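Local coordinates for Dps family protein (Staphylococcus aureus subsp. aureus, PDB 2D5K) that probably oxidises and stores iron inside a hollow twelve-subunit shell, guarding the cell against oxidative stress, and may also compact the nucleoid, at residues K108-A113 with G131-V136; D57-R62 with D127-M132. One frame throughout, in Å; residues are numbered along the deposited sequence.

Contact 1 (K108-A113 with G131-V136)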
# COMPACT_ATOMS: atom_id res chain seq x y z
N LYS B 108 -9.71 37.82 0.62
CA LYS B 108 -10.59 38.93 0.96
C LYS B 108 -12.00 38.65 0.46
O LYS B 108 -12.99 38.92 1.15
CB LYS B 108 -10.06 40.24 0.36
CG LYS B 108 -10.91 41.45 0.69
CD LYS B 108 -10.27 42.74 0.17
CE LYS B 108 -11.15 43.95 0.48
NZ LYS B 108 -10.56 45.21 -0.04
N GLN B 109 -12.11 38.11 -0.76
CA GLN B 109 -13.41 37.77 -1.32
C GLN B 109 -14.07 36.70 -0.47
O GLN B 109 -15.28 36.73 -0.22
CB GLN B 109 -13.29 37.21 -2.74
CG GLN B 109 -13.05 38.20 -3.84
CD GLN B 109 -13.35 37.59 -5.20
OE1 GLN B 109 -13.00 36.43 -5.46
NE2 GLN B 109 -14.01 38.35 -6.07
N LEU B 110 -13.27 35.74 -0.02
CA LEU B 110 -13.80 34.65 0.79
C LEU B 110 -14.32 35.13 2.14
O LEU B 110 -15.28 34.57 2.67
CB LEU B 110 -12.73 33.56 0.98
CG LEU B 110 -12.40 32.75 -0.28
CD1 LEU B 110 -11.19 31.86 -0.01
CD2 LEU B 110 -13.61 31.90 -0.67
N GLU B 111 -13.69 36.16 2.71
CA GLU B 111 -14.13 36.68 3.99
C GLU B 111 -15.58 37.15 3.83
O GLU B 111 -16.44 36.88 4.66
CB GLU B 111 -13.23 37.84 4.44
CG GLU B 111 -13.55 38.44 5.81
CD GLU B 111 -13.25 37.51 6.98
OE1 GLU B 111 -12.68 36.41 6.77
OE2 GLU B 111 -13.57 37.89 8.13
N ASN B 112 -15.84 37.85 2.73
CA ASN B 112 -17.18 38.36 2.44
C ASN B 112 -18.13 37.21 2.11
O ASN B 112 -19.28 37.20 2.55
CB ASN B 112 -17.12 39.34 1.27
CG ASN B 112 -18.48 39.94 0.95
OD1 ASN B 112 -19.14 40.51 1.82
ND2 ASN B 112 -18.89 39.83 -0.31
N ALA B 113 -17.65 36.23 1.34
CA ALA B 113 -18.47 35.08 0.96
C ALA B 113 -18.91 34.29 2.18
O ALA B 113 -20.04 33.77 2.22
CB ALA B 113 -17.68 34.18 0.00
N GLY B 131 -12.81 26.35 4.51
CA GLY B 131 -11.77 25.39 4.17
C GLY B 131 -10.84 25.95 3.11
O GLY B 131 -9.63 25.81 3.19
N MET B 132 -11.42 26.59 2.10
CA MET B 132 -10.64 27.19 1.03
C MET B 132 -9.77 28.33 1.55
O MET B 132 -8.58 28.42 1.22
CB MET B 132 -11.55 27.71 -0.08
CG MET B 132 -10.81 28.41 -1.21
SD MET B 132 -11.90 29.08 -2.48
CE MET B 132 -12.25 27.60 -3.42
N GLN B 133 -10.35 29.21 2.36
CA GLN B 133 -9.60 30.33 2.90
C GLN B 133 -8.43 29.84 3.75
O GLN B 133 -7.36 30.45 3.77
CB GLN B 133 -10.52 31.23 3.73
CG GLN B 133 -9.86 32.54 4.17
CD GLN B 133 -10.80 33.41 4.99
OE1 GLN B 133 -11.48 32.91 5.88
NE2 GLN B 133 -10.83 34.71 4.69
N THR B 134 -8.64 28.73 4.45
CA THR B 134 -7.59 28.15 5.29
C THR B 134 -6.35 27.84 4.44
O THR B 134 -5.24 28.24 4.77
CB THR B 134 -8.05 26.82 5.95
OG1 THR B 134 -9.18 27.08 6.81
CG2 THR B 134 -6.92 26.21 6.77
N SER B 135 -6.56 27.13 3.34
CA SER B 135 -5.46 26.76 2.46
C SER B 135 -4.87 27.96 1.73
O SER B 135 -3.65 28.08 1.59
CB SER B 135 -5.93 25.72 1.44
OG SER B 135 -4.87 25.40 0.55
N VAL B 136 -5.74 28.85 1.26
CA VAL B 136 -5.28 30.05 0.57
C VAL B 136 -4.35 30.87 1.46
O VAL B 136 -3.26 31.29 1.03
CB VAL B 136 -6.49 30.92 0.13
CG1 VAL B 136 -6.02 32.32 -0.29
CG2 VAL B 136 -7.21 30.24 -1.04
O HOH W 1 -11.75 34.09 8.18

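Contact 2 (D57-R62 with D127-M132)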
# COMPACT_ATOMS: atom_id res chain seq x y z
N ASP B 57 -14.34 21.53 -8.47
CA ASP B 57 -15.32 20.46 -8.43
C ASP B 57 -16.18 20.52 -7.16
O ASP B 57 -17.40 20.35 -7.23
CB ASP B 57 -14.62 19.10 -8.52
CG ASP B 57 -15.59 17.97 -8.83
OD1 ASP B 57 -16.33 18.08 -9.84
OD2 ASP B 57 -15.60 16.97 -8.08
N GLU B 58 -15.54 20.75 -6.02
CA GLU B 58 -16.26 20.82 -4.75
C GLU B 58 -17.32 21.92 -4.76
O GLU B 58 -18.48 21.68 -4.44
CB GLU B 58 -15.30 21.07 -3.59
CG GLU B 58 -16.03 21.27 -2.25
CD GLU B 58 -15.12 21.78 -1.14
OE1 GLU B 58 -14.38 22.75 -1.38
OE2 GLU B 58 -15.16 21.21 -0.03
N LEU B 59 -16.91 23.13 -5.12
CA LEU B 59 -17.84 24.25 -5.14
C LEU B 59 -18.90 24.10 -6.22
O LEU B 59 -20.06 24.47 -6.02
CB LEU B 59 -17.08 25.57 -5.30
CG LEU B 59 -16.03 25.87 -4.21
CD1 LEU B 59 -15.67 27.34 -4.26
CD2 LEU B 59 -16.58 25.52 -2.83
N ALA B 60 -18.52 23.56 -7.37
CA ALA B 60 -19.48 23.38 -8.45
C ALA B 60 -20.57 22.38 -8.05
O ALA B 60 -21.74 22.59 -8.34
CB ALA B 60 -18.77 22.88 -9.71
N GLU B 61 -20.18 21.30 -7.38
CA GLU B 61 -21.16 20.30 -6.97
C GLU B 61 -22.00 20.76 -5.78
O GLU B 61 -23.05 20.18 -5.49
CB GLU B 61 -20.49 18.96 -6.68
CG GLU B 61 -19.69 18.44 -7.87
CD GLU B 61 -19.50 16.94 -7.85
OE1 GLU B 61 -19.36 16.36 -6.75
OE2 GLU B 61 -19.46 16.34 -8.95
N ARG B 62 -21.54 21.79 -5.08
CA ARG B 62 -22.31 22.32 -3.96
C ARG B 62 -23.41 23.16 -4.59
O ARG B 62 -24.56 23.13 -4.16
CB ARG B 62 -21.45 23.19 -3.04
CG ARG B 62 -22.26 23.96 -1.99
CD ARG B 62 -23.14 23.03 -1.16
NE ARG B 62 -24.04 23.76 -0.26
CZ ARG B 62 -25.05 23.21 0.40
NH1 ARG B 62 -25.29 21.91 0.28
NH2 ARG B 62 -25.83 23.96 1.18
N ASP B 127 -18.89 26.63 5.24
CA ASP B 127 -17.81 25.74 5.66
C ASP B 127 -16.82 25.50 4.52
O ASP B 127 -15.61 25.43 4.75
CB ASP B 127 -18.40 24.41 6.14
CG ASP B 127 -17.34 23.47 6.68
OD1 ASP B 127 -16.61 23.87 7.61
OD2 ASP B 127 -17.25 22.33 6.18
N MET B 128 -17.33 25.38 3.30
CA MET B 128 -16.47 25.17 2.15
C MET B 128 -15.59 26.38 1.90
O MET B 128 -14.41 26.25 1.57
CB MET B 128 -17.30 24.86 0.91
CG MET B 128 -17.92 23.47 0.96
SD MET B 128 -18.84 23.08 -0.53
CE MET B 128 -19.49 21.45 -0.10
N PHE B 129 -16.16 27.57 2.06
CA PHE B 129 -15.38 28.79 1.87
C PHE B 129 -14.30 28.87 2.94
O PHE B 129 -13.18 29.31 2.67
CB PHE B 129 -16.28 30.03 1.96
CG PHE B 129 -17.19 30.21 0.78
CD1 PHE B 129 -16.70 30.08 -0.52
CD2 PHE B 129 -18.52 30.56 0.96
CE1 PHE B 129 -17.54 30.30 -1.62
CE2 PHE B 129 -19.36 30.78 -0.13
CZ PHE B 129 -18.86 30.65 -1.42
N ILE B 130 -14.63 28.46 4.16
CA ILE B 130 -13.67 28.48 5.26
C ILE B 130 -12.50 27.56 4.96
O ILE B 130 -11.34 27.92 5.14
CB ILE B 130 -14.31 28.02 6.59
CG1 ILE B 130 -15.48 28.92 6.97
CG2 ILE B 130 -13.26 28.02 7.70
CD1 ILE B 130 -15.11 30.34 7.20
N GLY B 131 -12.81 26.35 4.51
CA GLY B 131 -11.77 25.39 4.17
C GLY B 131 -10.84 25.95 3.11
O GLY B 131 -9.63 25.81 3.19
N MET B 132 -11.42 26.59 2.10
CA MET B 132 -10.64 27.19 1.03
C MET B 132 -9.77 28.33 1.55
O MET B 132 -8.58 28.42 1.22
CB MET B 132 -11.55 27.71 -0.08
CG MET B 132 -10.81 28.41 -1.21
SD MET B 132 -11.90 29.08 -2.48
CE MET B 132 -12.25 27.60 -3.42
O HOH W 2 -13.33 23.93 0.70

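Contact 1 (K108-A113 with G131-V136)
L110 presses its branched end against the helix of M132 and Q133, while E111, one residue on, accepts a hydrogen bond from the amide of Q133. The CD1 methyl of L110 lies 3.7 Å from Q133 CA, so it rests on backbone as much as on side chain. The L110 and M132 side chains cross at roughly a right angle: M132 CG meets L110 CD1 at 3.7 Å, and M132 SD lies 3.8 Å from L110 CD2. Q133 reaches across as an extended chain, and its NE2 donates to E111 OE1 over 3.3 Å in a nearly straight bond (167°). The acceptor lies close to the amide plane, and the anti lone pair of the carboxylate is used. A bend at chi2 (69°) brings OE1 round to this bond. A water sits between E111 OE1 and Q133 OE1, 2.6 Å from the latter, and Q133 NE2 also makes a weak bond to S107 O. The axes of the antiparallel segments 108-113 and 131-136 approach to 9.8 Å within a ferritin-like four-helix bundle: W19 of helix 5-32 and Y55 of helix 38-65 cover M132, and V124 of a second subunit packs on Q133.

Contact 2 (D57-R62 with D127-M132)
M128 reaches across to the facing helix and lies against three residues of 57-62: E58, L59 and R62. Most of the contact is van der Waals packing. The extended M128 chain runs past L59 in the opposite direction, with M128 CB 3.9 Å from L59 CD2. Toward the end of the chain, M128 SD lies 3.6 Å from R62 CB, where the two side chains cross at about a right angle, and the CE methyl also packs on the aliphatic part of R62. L59 sends its other methyl deeper: CD1 touches M132 CE at 3.5 Å and lies more loosely, 4.4 Å, from F129 CE1. The bend of M132 at chi3 (-80°) turns that CE methyl aside from the line of its chain and onto L59.

The polar groups make no direct hydrogen bond across the pair. E58 stretches out with CG anti to the backbone N (175°) and lays its carboxylate beside the M128 chain, OE2 3.7 Å from M128 CG. A water donates both to E58 OE1, at 2.6 Å, and to M128 O, at 2.7 Å, tying the carboxylate to the opposite helix. R62 spends its guanidinium on other partners: salt bridges to D122 and to D137 of a fourth subunit, and an NE bond to S125.

The axes of the nearly antiparallel segments 57-62 and 127-132 approach to 11.1 Å, and helices 5-32 and 92-120 close the bundle over this pair: L12 and Q15 of the first meet F129 and L59, and I114 of the second packs on F129.

In the fold
Contacts 1 and 2 share G131 and M132 on helix 123-147, which packs on helix 92-120 in contact 1 and on helix 38-65 in contact 2. Their centres are about 10 Å apart, and they touch directly where L110 CD2 meets F129 CD1 at 3.6 Å, making one continuous apolar core. Both contacts also border other subunits. In contact 2, D57 and E61 hydrogen-bond W31 and H42 of a third subunit, and H30 of that subunit packs on both; this is consistent with the ferroxidase site that Dps proteins build between subunits. In contact 1, E111 packs on G121 of a second subunit.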